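Oxygen-independent coproporphyrinogen III oxidase (Escherichia coli, PDB 1OLT) catalyses the anaerobic, S-adenosylmethionine-dependent oxidative decarboxylation of two propionate groups of coproporphyrinogen III to give protoporphyrinogen IX in heme biosynthesis. Local coordinates at residues A[282-285]-A[289-292]; A[234-239]-A[293-298]; A[90-95]-A[337-342]; A[344-349]-A[354-359]. One frame throughout, in Å; residues are numbered along the deposited sequence. Where two conformers were deposited one is given.

Overall arrangement
The four contacts form two clusters on opposite sides of the chain's centre, 32 to 38 Å apart between centres. Interactions 1 and 2 have centres about 5 Å apart at the end of the mainly parallel sheet of the radical SAM fold, where strand 236-241 is joined antiparallel by strand 289-291 of a hairpin. Interactions 3 and 4, about 6 Å apart between centres, meet round strands 335-339 and 357-362 of a three-stranded antiparallel sheet. Along the chain, interaction 1 is nested inside the loop closed by interaction 2, and both inside that of interaction 3; interaction 4 follows. Interaction 3 ties helix 80-96 of the radical SAM core to strand 335-339, some 240 residues later.

Interaction 1 of 4, residues A[282-285]-A[289-292]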
loop_
_atom_site.group_PDB
_atom_site.type_symbol
_atom_site.label_atom_id
_atom_site.label_comp_id
_atom_site.label_asym_id
_atom_site.label_seq_id
_atom_site.Cartn_x
_atom_site.Cartn_y
_atom_site.Cartn_z
ATOM N N TYR A 282 11.799 15.887 -4.491
ATOM C CA TYR A 282 10.772 14.836 -4.590
ATOM C C TYR A 282 9.437 15.370 -5.246
ATOM O O TYR A 282 8.925 16.435 -4.879
ATOM C CB TYR A 282 10.483 14.246 -3.246
ATOM C CG TYR A 282 11.655 13.567 -2.581
ATOM C CD1 TYR A 282 12.033 12.280 -2.934
ATOM C CD2 TYR A 282 12.433 14.260 -1.632
ATOM C CE1 TYR A 282 13.147 11.662 -2.315
ATOM C CE2 TYR A 282 13.503 13.678 -1.002
ATOM C CZ TYR A 282 13.880 12.372 -1.354
ATOM O OH TYR A 282 14.944 11.805 -0.689
ATOM N N GLN A 283 8.929 14.665 -6.244
ATOM C CA GLN A 283 7.578 14.934 -6.779
ATOM C C GLN A 283 6.509 14.336 -5.846
ATOM O O GLN A 283 6.619 13.157 -5.438
ATOM C CB GLN A 283 7.469 14.275 -8.156
ATOM C CG GLN A 283 6.560 14.948 -9.135
ATOM C CD GLN A 283 6.566 14.227 -10.490
ATOM O OE1 GLN A 283 7.631 13.990 -11.080
ATOM N NE2 GLN A 283 5.386 13.842 -10.958
ATOM N N PHE A 284 5.495 15.117 -5.488
ATOM C CA PHE A 284 4.294 14.547 -4.822
ATOM C C PHE A 284 3.495 13.721 -5.888
ATOM O O PHE A 284 2.939 14.292 -6.813
ATOM C CB PHE A 284 3.420 15.653 -4.201
ATOM C CG PHE A 284 2.181 15.132 -3.461
ATOM C CD1 PHE A 284 2.215 13.962 -2.724
ATOM C CD2 PHE A 284 0.998 15.850 -3.504
ATOM C CE1 PHE A 284 1.111 13.482 -2.071
ATOM C CE2 PHE A 284 -0.133 15.415 -2.852
ATOM C CZ PHE A 284 -0.093 14.225 -2.121
ATOM N N ILE A 285 3.496 12.402 -5.776
ATOM C CA ILE A 285 2.818 11.527 -6.733
ATOM C C ILE A 285 1.303 11.544 -6.440
ATOM O O ILE A 285 0.483 11.737 -7.335
ATOM C CB ILE A 285 3.315 10.079 -6.657
ATOM C CG1 ILE A 285 4.838 9.991 -6.821
ATOM C CG2 ILE A 285 2.601 9.225 -7.728
ATOM C CD1 ILE A 285 5.355 10.636 -8.107
ATOM N N HIS A 289 2.340 9.613 -1.126
ATOM C CA HIS A 289 3.590 9.184 -1.726
ATOM C C HIS A 289 4.341 10.219 -2.482
ATOM O O HIS A 289 3.777 10.990 -3.319
ATOM C CB HIS A 289 3.292 7.960 -2.613
ATOM C CG HIS A 289 4.440 7.040 -2.783
ATOM N ND1 HIS A 289 5.229 6.614 -1.727
ATOM C CD2 HIS A 289 4.954 6.453 -3.901
ATOM C CE1 HIS A 289 6.179 5.803 -2.182
ATOM N NE2 HIS A 289 6.035 5.690 -3.499
ATOM N N PHE A 290 5.653 10.192 -2.251
ATOM C CA PHE A 290 6.606 11.101 -2.875
ATOM C C PHE A 290 7.708 10.293 -3.526
ATOM O O PHE A 290 8.182 9.306 -2.973
ATOM C CB PHE A 290 7.240 12.059 -1.888
ATOM C CG PHE A 290 6.252 12.965 -1.192
ATOM C CD1 PHE A 290 5.473 12.489 -0.136
ATOM C CD2 PHE A 290 6.109 14.293 -1.587
ATOM C CE1 PHE A 290 4.587 13.284 0.485
ATOM C CE2 PHE A 290 5.190 15.114 -0.941
ATOM C CZ PHE A 290 4.441 14.592 0.099
ATOM N N ALA A 291 8.129 10.735 -4.717
ATOM C CA ALA A 291 9.179 10.072 -5.435
ATOM C C ALA A 291 9.902 11.096 -6.372
ATOM O O ALA A 291 9.359 12.115 -6.733
ATOM C CB ALA A 291 8.632 8.955 -6.245
ATOM N N ARG A 292 11.138 10.788 -6.723
ATOM C CA ARG A 292 11.933 11.657 -7.583
ATOM C C ARG A 292 11.321 11.830 -9.027
ATOM O O ARG A 292 10.702 10.911 -9.560
ATOM C CB ARG A 292 13.341 11.072 -7.686
ATOM C CG ARG A 292 14.079 10.962 -6.343
ATOM C CD ARG A 292 15.519 10.518 -6.501
ATOM N NE ARG A 292 16.001 9.753 -5.341
ATOM C CZ ARG A 292 17.292 9.475 -5.096
ATOM N NH1 ARG A 292 18.264 9.904 -5.931
ATOM N NH2 ARG A 292 17.618 8.781 -4.009
#
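The ring of F290 carries F284 on one face: F284 CD1 stands 3.6 Å above the F290 plane, displaced toward its rim, and the two rings form an offset stack with centroids 4.9 Å apart and planes inclined by 30°. A chi1 of -178° places the F284 ring against F290, and F284 CB also meets the rim of that ring, at 3.7 Å from F290 CE2. The ring of Y282 has the backbone carbon of A291 at its edge, while the stem of R292 runs alongside it in the same direction, R292 CG being 4.2 Å from Y282 CD1; the Y282 hydroxyl is bonded to P234 O. These residues belong to a tight beta hairpin, strands 283-286 and 289-291, which extends the main sheet through strand 236-241. Q283 and A291 form a hydrogen-bonded antiparallel pair, with A291 N reaching Q283 O at 2.9 Å; beside it, F284 and F290 are a non-hydrogen-bonded pair. Near the turn, I285 N donates to H289 O at 2.8 Å. Replacing F290 by an alanine is likely to deprive F284 of its stacking partner and open a gap toward I274 and L277 of helix 263-279. The side chain of I285 reaches the partner strand, its CG1 resting 4.0 Å from A291 CB.

Interaction 2 of 4, residues A[234-239]-A[293-298]; sequences PDRLSV and PDDELA
R236 reaches from the start of its strand to the beginning of a helix and engages D295 side-on, each of two nitrogens taking one carboxylate oxygen. Its NE donates to D295 OD2 at 2.9 Å and its NH2 to D295 OD1 at 2.8 Å, both on the syn side of the carboxylate, although the two planes are inclined by 42°. The chain of R236 is extended from CG to NE, which carries the guanidinium the full distance. D295 is the N-cap of the helix: OD1 uses its anti lone pair to accept from L297 N, also at 2.8 Å, so this single oxygen joins the charge pair to the helix start. L297 comes over one guanidinium face, its CD1 3.3 Å above the centre of the R236 plane. A third, longer bond runs from NH2 in the guanidinium plane to E296 OE2, 3.1 Å away and approached from above the carboxylate; that oxygen has R166 as a further salt-bridge partner. The resulting network fastens helix 296-303 to strand 236-241, which lies between parallel strand 207-212 and antiparallel strand 289-291, with H289 and A291 of the latter packing against R236.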
loop_
_atom_site.group_PDB
_atom_site.type_symbol
_atom_site.label_atom_id
_atom_site.label_comp_id
_atom_site.label_asym_id
_atom_site.label_seq_id
_atom_site.Cartn_x
_atom_site.Cartn_y
_atom_site.Cartn_z
ATOM N N PRO A 234 16.360 9.017 0.915
ATOM C CA PRO A 234 15.637 7.880 0.383
ATOM C C PRO A 234 15.233 8.166 -1.033
ATOM O O PRO A 234 15.151 9.337 -1.407
ATOM C CB PRO A 234 14.377 7.785 1.272
ATOM C CG PRO A 234 14.161 9.115 1.789
ATOM C CD PRO A 234 15.547 9.779 1.882
ATOM N N ASP A 235 14.956 7.123 -1.803
ATOM C CA ASP A 235 14.459 7.277 -3.150
ATOM C C ASP A 235 12.968 7.694 -3.169
ATOM O O ASP A 235 12.540 8.419 -4.075
ATOM C CB ASP A 235 14.643 5.999 -3.958
ATOM C CG ASP A 235 16.090 5.600 -4.063
ATOM O OD1 ASP A 235 16.930 6.498 -4.350
ATOM O OD2 ASP A 235 16.474 4.446 -3.843
ATOM N N ARG A 236 12.225 7.281 -2.157
ATOM C CA ARG A 236 10.788 7.483 -2.117
ATOM C C ARG A 236 10.396 7.637 -0.658
ATOM O O ARG A 236 11.062 7.084 0.236
ATOM C CB ARG A 236 9.993 6.278 -2.671
ATOM C CG ARG A 236 10.060 5.981 -4.110
ATOM C CD ARG A 236 9.438 4.568 -4.470
ATOM N NE ARG A 236 9.487 4.337 -5.921
ATOM C CZ ARG A 236 9.165 3.201 -6.554
ATOM N NH1 ARG A 236 8.698 2.146 -5.896
ATOM N NH2 ARG A 236 9.274 3.147 -7.874
ATOM N N LEU A 237 9.301 8.355 -0.425
ATOM C CA LEU A 237 8.762 8.577 0.917
ATOM C C LEU A 237 7.258 8.353 0.908
ATOM O O LEU A 237 6.540 8.704 -0.053
ATOM C CB LEU A 237 8.993 9.979 1.447
ATOM C CG LEU A 237 10.393 10.495 1.603
ATOM C CD1 LEU A 237 10.842 11.194 0.381
ATOM C CD2 LEU A 237 10.470 11.474 2.739
ATOM N N SER A 238 6.785 7.770 1.971
ATOM C CA SER A 238 5.382 7.647 2.220
ATOM C C SER A 238 5.125 8.338 3.541
ATOM O O SER A 238 5.657 7.917 4.549
ATOM C CB SER A 238 4.990 6.188 2.239
ATOM O OG SER A 238 5.380 5.537 1.040
ATOM N N VAL A 239 4.309 9.358 3.553
ATOM C CA VAL A 239 4.058 10.196 4.723
ATOM C C VAL A 239 2.559 10.080 5.048
ATOM O O VAL A 239 1.719 10.699 4.386
ATOM C CB VAL A 239 4.442 11.594 4.423
ATOM C CG1 VAL A 239 4.358 12.478 5.716
ATOM C CG2 VAL A 239 5.873 11.634 3.889
ATOM N N PRO A 293 11.471 13.000 -9.650
ATOM C CA PRO A 293 10.923 13.205 -11.014
ATOM C C PRO A 293 11.227 12.134 -12.051
ATOM O O PRO A 293 10.372 11.966 -12.908
ATOM C CB PRO A 293 11.526 14.513 -11.455
ATOM C CG PRO A 293 11.650 15.267 -10.232
ATOM C CD PRO A 293 12.123 14.226 -9.170
ATOM N N ASP A 294 12.354 11.429 -11.927
ATOM C CA ASP A 294 12.719 10.407 -12.876
ATOM C C ASP A 294 12.384 8.987 -12.423
ATOM O O ASP A 294 12.678 8.010 -13.138
ATOM C CB ASP A 294 14.218 10.492 -13.217
ATOM C CG ASP A 294 15.135 10.456 -11.972
ATOM O OD1 ASP A 294 14.621 10.545 -10.817
ATOM O OD2 ASP A 294 16.402 10.376 -12.097
ATOM N N ASP A 295 11.708 8.876 -11.290
ATOM C CA ASP A 295 11.302 7.582 -10.740
ATOM C C ASP A 295 10.330 7.015 -11.747
ATOM O O ASP A 295 9.558 7.774 -12.369
ATOM C CB ASP A 295 10.599 7.781 -9.395
ATOM C CG ASP A 295 10.343 6.467 -8.667
ATOM O OD1 ASP A 295 9.481 5.693 -9.124
ATOM O OD2 ASP A 295 10.932 6.122 -7.650
ATOM N N GLU A 296 10.381 5.708 -11.937
ATOM C CA GLU A 296 9.461 4.989 -12.829
ATOM C C GLU A 296 7.986 5.402 -12.557
ATOM O O GLU A 296 7.197 5.525 -13.469
ATOM C CB GLU A 296 9.656 3.468 -12.671
ATOM C CG GLU A 296 9.310 2.995 -11.250
ATOM C CD GLU A 296 9.246 1.489 -11.071
ATOM O OE1 GLU A 296 9.870 0.782 -11.933
ATOM O OE2 GLU A 296 8.543 1.022 -10.050
ATOM N N LEU A 297 7.648 5.644 -11.287
ATOM C CA LEU A 297 6.286 6.043 -10.900
ATOM C C LEU A 297 5.939 7.436 -11.370
ATOM O O LEU A 297 4.838 7.680 -11.875
ATOM C CB LEU A 297 6.113 5.960 -9.385
ATOM C CG LEU A 297 6.348 4.613 -8.725
ATOM C CD1 LEU A 297 6.214 4.752 -7.196
ATOM C CD2 LEU A 297 5.378 3.589 -9.243
ATOM N N ALA A 298 6.850 8.369 -11.192
ATOM C CA ALA A 298 6.638 9.727 -11.716
ATOM C C ALA A 298 6.586 9.786 -13.254
ATOM O O ALA A 298 5.826 10.585 -13.849
ATOM C CB ALA A 298 7.728 10.688 -11.170
HETATM O O HOH W 1 12.445 8.134 -6.487
#

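Interaction 3 of 4, residues A[90-95]-A[337-342]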
loop_
_atom_site.group_PDB
_atom_site.type_symbol
_atom_site.label_atom_id
_atom_site.label_comp_id
_atom_site.label_asym_id
_atom_site.label_seq_id
_atom_site.Cartn_x
_atom_site.Cartn_y
_atom_site.Cartn_z
ATOM N N GLU A 90 3.784 -23.023 3.430
ATOM C CA GLU A 90 4.128 -24.160 2.560
ATOM C C GLU A 90 2.871 -24.913 2.052
ATOM O O GLU A 90 2.755 -25.245 0.882
ATOM C CB GLU A 90 5.055 -25.152 3.269
ATOM C CG GLU A 90 5.380 -26.394 2.419
ATOM C CD GLU A 90 6.450 -27.336 3.047
ATOM O OE1 GLU A 90 6.735 -27.251 4.260
ATOM O OE2 GLU A 90 6.970 -28.252 2.327
ATOM N N GLN A 91 1.975 -25.227 2.955
ATOM C CA GLN A 91 0.764 -25.956 2.599
ATOM C C GLN A 91 -0.152 -25.058 1.700
ATOM O O GLN A 91 -0.661 -25.508 0.668
ATOM C CB GLN A 91 0.025 -26.431 3.826
ATOM C CG GLN A 91 0.724 -27.564 4.644
ATOM C CD GLN A 91 1.177 -28.699 3.805
ATOM O OE1 GLN A 91 0.458 -29.102 2.914
ATOM N NE2 GLN A 91 2.435 -29.141 3.989
ATOM N N GLU A 92 -0.260 -23.790 2.024
ATOM C CA GLU A 92 -1.055 -22.888 1.179
ATOM C C GLU A 92 -0.469 -22.825 -0.256
ATOM O O GLU A 92 -1.225 -22.936 -1.253
ATOM C CB GLU A 92 -1.210 -21.468 1.799
ATOM C CG GLU A 92 -2.188 -20.614 1.048
ATOM C CD GLU A 92 -2.344 -19.143 1.600
ATOM O OE1 GLU A 92 -1.640 -18.753 2.572
ATOM O OE2 GLU A 92 -3.161 -18.399 1.006
ATOM N N ILE A 93 0.842 -22.700 -0.346
ATOM C CA ILE A 93 1.526 -22.567 -1.588
ATOM C C ILE A 93 1.360 -23.852 -2.398
ATOM O O ILE A 93 1.021 -23.830 -3.631
ATOM C CB ILE A 93 2.998 -22.220 -1.380
ATOM C CG1 ILE A 93 3.100 -20.762 -0.906
ATOM C CG2 ILE A 93 3.759 -22.448 -2.616
ATOM C CD1 ILE A 93 4.379 -20.407 -0.220
ATOM N N VAL A 94 1.528 -24.972 -1.715
ATOM C CA VAL A 94 1.425 -26.273 -2.351
ATOM C C VAL A 94 0.030 -26.528 -2.942
ATOM O O VAL A 94 -0.096 -27.130 -3.969
ATOM C CB VAL A 94 1.874 -27.371 -1.276
ATOM C CG1 VAL A 94 1.179 -28.575 -1.412
ATOM C CG2 VAL A 94 3.437 -27.508 -1.356
ATOM N N HIS A 95 -1.008 -26.030 -2.279
ATOM C CA HIS A 95 -2.357 -26.168 -2.768
ATOM C C HIS A 95 -2.791 -25.111 -3.837
ATOM O O HIS A 95 -3.490 -25.462 -4.727
ATOM C CB HIS A 95 -3.327 -26.192 -1.592
ATOM C CG HIS A 95 -3.162 -27.418 -0.727
ATOM N ND1 HIS A 95 -4.068 -28.462 -0.743
ATOM C CD2 HIS A 95 -2.189 -27.780 0.156
ATOM C CE1 HIS A 95 -3.666 -29.407 0.102
ATOM N NE2 HIS A 95 -2.526 -29.028 0.646
ATOM N N ALA A 337 -10.659 -11.414 -3.030
ATOM C CA ALA A 337 -10.792 -12.523 -2.105
ATOM C C ALA A 337 -9.784 -12.346 -0.995
ATOM O O ALA A 337 -8.624 -12.033 -1.242
ATOM C CB ALA A 337 -10.540 -13.833 -2.864
ATOM N N GLN A 338 -10.191 -12.606 0.227
ATOM C CA GLN A 338 -9.296 -12.418 1.357
ATOM C C GLN A 338 -9.240 -13.665 2.194
ATOM O O GLN A 338 -10.265 -14.300 2.449
ATOM C CB GLN A 338 -9.768 -11.283 2.290
ATOM C CG GLN A 338 -8.767 -10.834 3.301
ATOM C CD GLN A 338 -9.171 -9.586 4.112
ATOM O OE1 GLN A 338 -10.349 -9.290 4.227
ATOM N NE2 GLN A 338 -8.172 -8.868 4.665
ATOM N N ASN A 339 -8.041 -13.978 2.624
ATOM C CA ASN A 339 -7.806 -15.007 3.628
ATOM C C ASN A 339 -8.283 -14.590 5.021
ATOM O O ASN A 339 -8.337 -13.387 5.367
ATOM C CB ASN A 339 -6.308 -15.310 3.697
ATOM C CG ASN A 339 -5.817 -16.194 2.563
ATOM O OD1 ASN A 339 -6.613 -16.864 1.850
ATOM N ND2 ASN A 339 -4.445 -16.244 2.400
ATOM N N GLN A 340 -8.651 -15.579 5.816
ATOM C CA GLN A 340 -8.828 -15.457 7.276
ATOM C C GLN A 340 -7.847 -14.444 7.857
ATOM O O GLN A 340 -6.651 -14.525 7.620
ATOM C CB GLN A 340 -8.638 -16.851 7.939
ATOM C CG GLN A 340 -9.631 -17.934 7.507
ATOM C CD GLN A 340 -11.059 -17.733 7.945
ATOM O OE1 GLN A 340 -11.359 -16.881 8.783
ATOM N NE2 GLN A 340 -11.971 -18.491 7.329
ATOM N N LYS A 341 -8.372 -13.516 8.644
ATOM C CA LYS A 341 -7.569 -12.522 9.305
ATOM C C LYS A 341 -7.101 -12.898 10.705
ATOM O O LYS A 341 -6.248 -12.249 11.249
ATOM C CB LYS A 341 -8.274 -11.141 9.314
ATOM C CG LYS A 341 -9.429 -10.961 10.256
ATOM C CD LYS A 341 -10.222 -9.626 9.933
ATOM C CE LYS A 341 -9.358 -8.358 10.099
ATOM N NZ LYS A 341 -9.886 -7.186 9.298
ATOM N N GLU A 342 -7.618 -13.929 11.287
ATOM C CA GLU A 342 -7.096 -14.349 12.585
ATOM C C GLU A 342 -6.274 -15.570 12.335
ATOM O O GLU A 342 -6.705 -16.499 11.655
ATOM C CB GLU A 342 -8.207 -14.713 13.520
ATOM C CG GLU A 342 -9.390 -13.852 13.282
ATOM C CD GLU A 342 -9.747 -13.077 14.446
ATOM O OE1 GLU A 342 -9.183 -11.936 14.582
ATOM O OE2 GLU A 342 -10.616 -13.624 15.182
HETATM O O HOH W 2 -5.661 -19.356 0.784
#
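A single buried hydrogen bond between side chains joins helix 80-96 of the radical SAM core to strand 335-339, the middle strand of the small antiparallel sheet. E92 and N339 approach from opposite directions across a backbone separation of 10.7 Å between their CA atoms. The carboxylate gets there on an extended chain, CG lying anti to the backbone N (chi1 -171°). N339 ND2 donates to E92 OE2 at 2.9 Å, arriving on the syn side but about 25° out of the carboxylate plane, as the two flat groups are turned 54° against each other. A water lies beside the bond, 2.7 Å from E92 OE2 and 2.9 Å from N339 OD1, where it can donate to either. Both side chains have further partners: E92 OE1 takes bonds from Y346 OH and G325 N, and N339 ND2 also gives one to G325 O. The N339 side chain lies about 8 Å from a bound S-adenosylmethionine, too far to touch it. With E92 OE2 and G325 O both accepting from ND2, the amide of N339 is probably held in one orientation, and the donors gathered round E92 are consistent with a carboxylate that remains ionised although it is buried.

Interaction 4 of 4, residues A[344-349]-A[354-359]; sequences KQYYQQ and GNALWR
Helix 343-353 and strand 357-362 follow each other in the chain, and the contact lies across the bend between them, where the connection from strand 335-339 returns to form an outer strand of the three-stranded antiparallel sheet. G354 is the first residue beyond the helix, with a phi of 79°, where a side chain would collide with the carbonyl oxygen of the preceding residue. Most of the contact is made by Q349. Its CG is anti to the backbone N (chi1 -162°) and the chain stays extended, so the side chain runs off the helix across the backbone of N355 and A356, with CG only 3.1 Å from N355 O. At its end, NE2 donates to L357 O at 2.8 Å. OE1 accepts from Q340 NE2, so the amide spans two parts of the chain. A leucine in place of Q349 would probably leave L357 O and Q340 NE2 each without this partner and the start of the strand less firmly tied to the helix. One turn earlier, A356 CB meets the Y346 ring obliquely, 3.3 Å from CD1, a close contact. Further along, W358 and R359 both face Q338 in a classic beta bulge. The Q349 NE2 bond is nearly straight, 161° at the hydrogen; L357 O lies in the amide plane of Q349, while NE2 approaches tilted from the carbonyl plane of L357.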
loop_
_atom_site.group_PDB
_atom_site.type_symbol
_atom_site.label_atom_id
_atom_site.label_comp_id
_atom_site.label_asym_id
_atom_site.label_seq_id
_atom_site.Cartn_x
_atom_site.Cartn_y
_atom_site.Cartn_z
ATOM N N LYS A 344 -5.430 -18.181 14.127
ATOM C CA LYS A 344 -5.882 -19.490 14.499
ATOM C C LYS A 344 -6.845 -20.013 13.425
ATOM O O LYS A 344 -6.802 -21.201 13.076
ATOM C CB LYS A 344 -6.599 -19.471 15.842
ATOM C CG LYS A 344 -7.181 -20.812 16.235
ATOM C CD LYS A 344 -7.902 -20.625 17.621
ATOM C CE LYS A 344 -8.587 -21.915 18.106
ATOM N NZ LYS A 344 -7.774 -22.520 19.263
ATOM N N GLN A 345 -7.618 -19.178 12.764
ATOM C CA GLN A 345 -8.582 -19.791 11.730
ATOM C C GLN A 345 -7.805 -19.882 10.360
ATOM O O GLN A 345 -8.131 -20.752 9.540
ATOM C CB GLN A 345 -9.969 -18.996 11.521
ATOM C CG GLN A 345 -10.808 -18.781 12.888
ATOM C CD GLN A 345 -11.343 -20.061 13.354
ATOM O OE1 GLN A 345 -11.127 -20.450 14.508
ATOM N NE2 GLN A 345 -12.023 -20.769 12.462
ATOM N N TYR A 346 -6.824 -18.993 10.113
ATOM C CA TYR A 346 -5.978 -19.230 8.982
ATOM C C TYR A 346 -5.345 -20.647 9.089
ATOM O O TYR A 346 -5.441 -21.432 8.184
ATOM C CB TYR A 346 -4.909 -18.105 8.923
ATOM C CG TYR A 346 -3.821 -18.380 7.900
ATOM C CD1 TYR A 346 -4.017 -18.108 6.549
ATOM C CD2 TYR A 346 -2.611 -18.916 8.265
ATOM C CE1 TYR A 346 -3.037 -18.410 5.606
ATOM C CE2 TYR A 346 -1.638 -19.235 7.314
ATOM C CZ TYR A 346 -1.852 -18.973 5.997
ATOM O OH TYR A 346 -0.885 -19.272 5.058
ATOM N N TYR A 347 -4.743 -20.971 10.225
ATOM C CA TYR A 347 -4.103 -22.259 10.415
ATOM C C TYR A 347 -5.065 -23.397 10.281
ATOM O O TYR A 347 -4.800 -24.365 9.565
ATOM C CB TYR A 347 -3.451 -22.354 11.795
ATOM C CG TYR A 347 -2.166 -21.610 11.984
ATOM C CD1 TYR A 347 -1.299 -21.392 10.937
ATOM C CD2 TYR A 347 -1.772 -21.203 13.230
ATOM C CE1 TYR A 347 -0.098 -20.746 11.122
ATOM C CE2 TYR A 347 -0.526 -20.504 13.438
ATOM C CZ TYR A 347 0.290 -20.309 12.396
ATOM O OH TYR A 347 1.485 -19.702 12.519
ATOM N N GLN A 348 -6.192 -23.290 10.946
ATOM C CA GLN A 348 -7.185 -24.339 10.927
ATOM C C GLN A 348 -7.723 -24.597 9.519
ATOM O O GLN A 348 -7.851 -25.761 9.101
ATOM C CB GLN A 348 -8.329 -24.048 11.925
ATOM C CG GLN A 348 -9.289 -25.211 12.108
ATOM C CD GLN A 348 -10.418 -24.893 13.136
ATOM O OE1 GLN A 348 -10.146 -24.351 14.220
ATOM N NE2 GLN A 348 -11.650 -25.220 12.792
ATOM N N GLN A 349 -8.015 -23.545 8.766
ATOM C CA GLN A 349 -8.538 -23.791 7.418
ATOM C C GLN A 349 -7.449 -24.299 6.460
ATOM O O GLN A 349 -7.700 -25.173 5.634
ATOM C CB GLN A 349 -9.243 -22.541 6.874
ATOM C CG GLN A 349 -10.162 -22.865 5.696
ATOM C CD GLN A 349 -10.837 -21.605 5.100
ATOM O OE1 GLN A 349 -11.327 -20.801 5.843
ATOM N NE2 GLN A 349 -10.880 -21.488 3.764
ATOM N N GLY A 354 -6.392 -26.804 2.773
ATOM C CA GLY A 354 -5.261 -26.332 1.972
ATOM C C GLY A 354 -5.276 -24.882 1.528
ATOM O O GLY A 354 -4.292 -24.408 0.900
ATOM N N ASN A 355 -6.313 -24.143 1.932
ATOM C CA ASN A 355 -6.406 -22.702 1.720
ATOM C C ASN A 355 -7.134 -22.018 2.900
ATOM O O ASN A 355 -7.752 -22.670 3.760
ATOM C CB ASN A 355 -7.157 -22.411 0.356
ATOM C CG ASN A 355 -8.594 -22.784 0.393
ATOM O OD1 ASN A 355 -9.002 -23.880 -0.088
ATOM N ND2 ASN A 355 -9.399 -21.937 0.971
ATOM N N ALA A 356 -7.078 -20.705 2.925
ATOM C CA ALA A 356 -7.688 -19.945 3.994
ATOM C C ALA A 356 -8.706 -18.946 3.463
ATOM O O ALA A 356 -8.991 -17.957 4.124
ATOM C CB ALA A 356 -6.599 -19.225 4.781
ATOM N N LEU A 357 -9.278 -19.207 2.304
ATOM C CA LEU A 357 -10.270 -18.279 1.730
ATOM C C LEU A 357 -11.404 -18.057 2.696
ATOM O O LEU A 357 -12.069 -19.005 3.123
ATOM C CB LEU A 357 -10.819 -18.782 0.390
ATOM C CG LEU A 357 -11.932 -17.923 -0.235
ATOM C CD1 LEU A 357 -11.475 -16.611 -0.615
ATOM C CD2 LEU A 357 -12.470 -18.645 -1.474
ATOM N N TRP A 358 -11.628 -16.789 3.017
ATOM C CA TRP A 358 -12.612 -16.358 4.013
ATOM C C TRP A 358 -13.793 -15.629 3.381
ATOM O O TRP A 358 -14.956 -15.996 3.574
ATOM C CB TRP A 358 -11.919 -15.448 5.006
ATOM C CG TRP A 358 -12.774 -14.840 6.027
ATOM C CD1 TRP A 358 -13.866 -15.387 6.616
ATOM C CD2 TRP A 358 -12.599 -13.567 6.611
ATOM N NE1 TRP A 358 -14.384 -14.520 7.542
ATOM C CE2 TRP A 358 -13.648 -13.381 7.542
ATOM C CE3 TRP A 358 -11.660 -12.541 6.441
ATOM C CZ2 TRP A 358 -13.793 -12.218 8.282
ATOM C CZ3 TRP A 358 -11.771 -11.393 7.193
ATOM C CH2 TRP A 358 -12.849 -11.228 8.108
ATOM N N ARG A 359 -13.497 -14.562 2.662
ATOM C CA ARG A 359 -14.544 -13.739 2.087
ATOM C C ARG A 359 -14.059 -13.050 0.836
ATOM O O ARG A 359 -12.875 -13.045 0.555
ATOM C CB ARG A 359 -14.989 -12.691 3.096
ATOM C CG ARG A 359 -13.859 -11.851 3.596
ATOM C CD ARG A 359 -14.285 -10.779 4.640
ATOM N NE ARG A 359 -13.241 -9.834 4.904
ATOM C CZ ARG A 359 -13.420 -8.605 5.415
ATOM N NH1 ARG A 359 -14.640 -8.174 5.680
ATOM N NH2 ARG A 359 -12.367 -7.795 5.655
#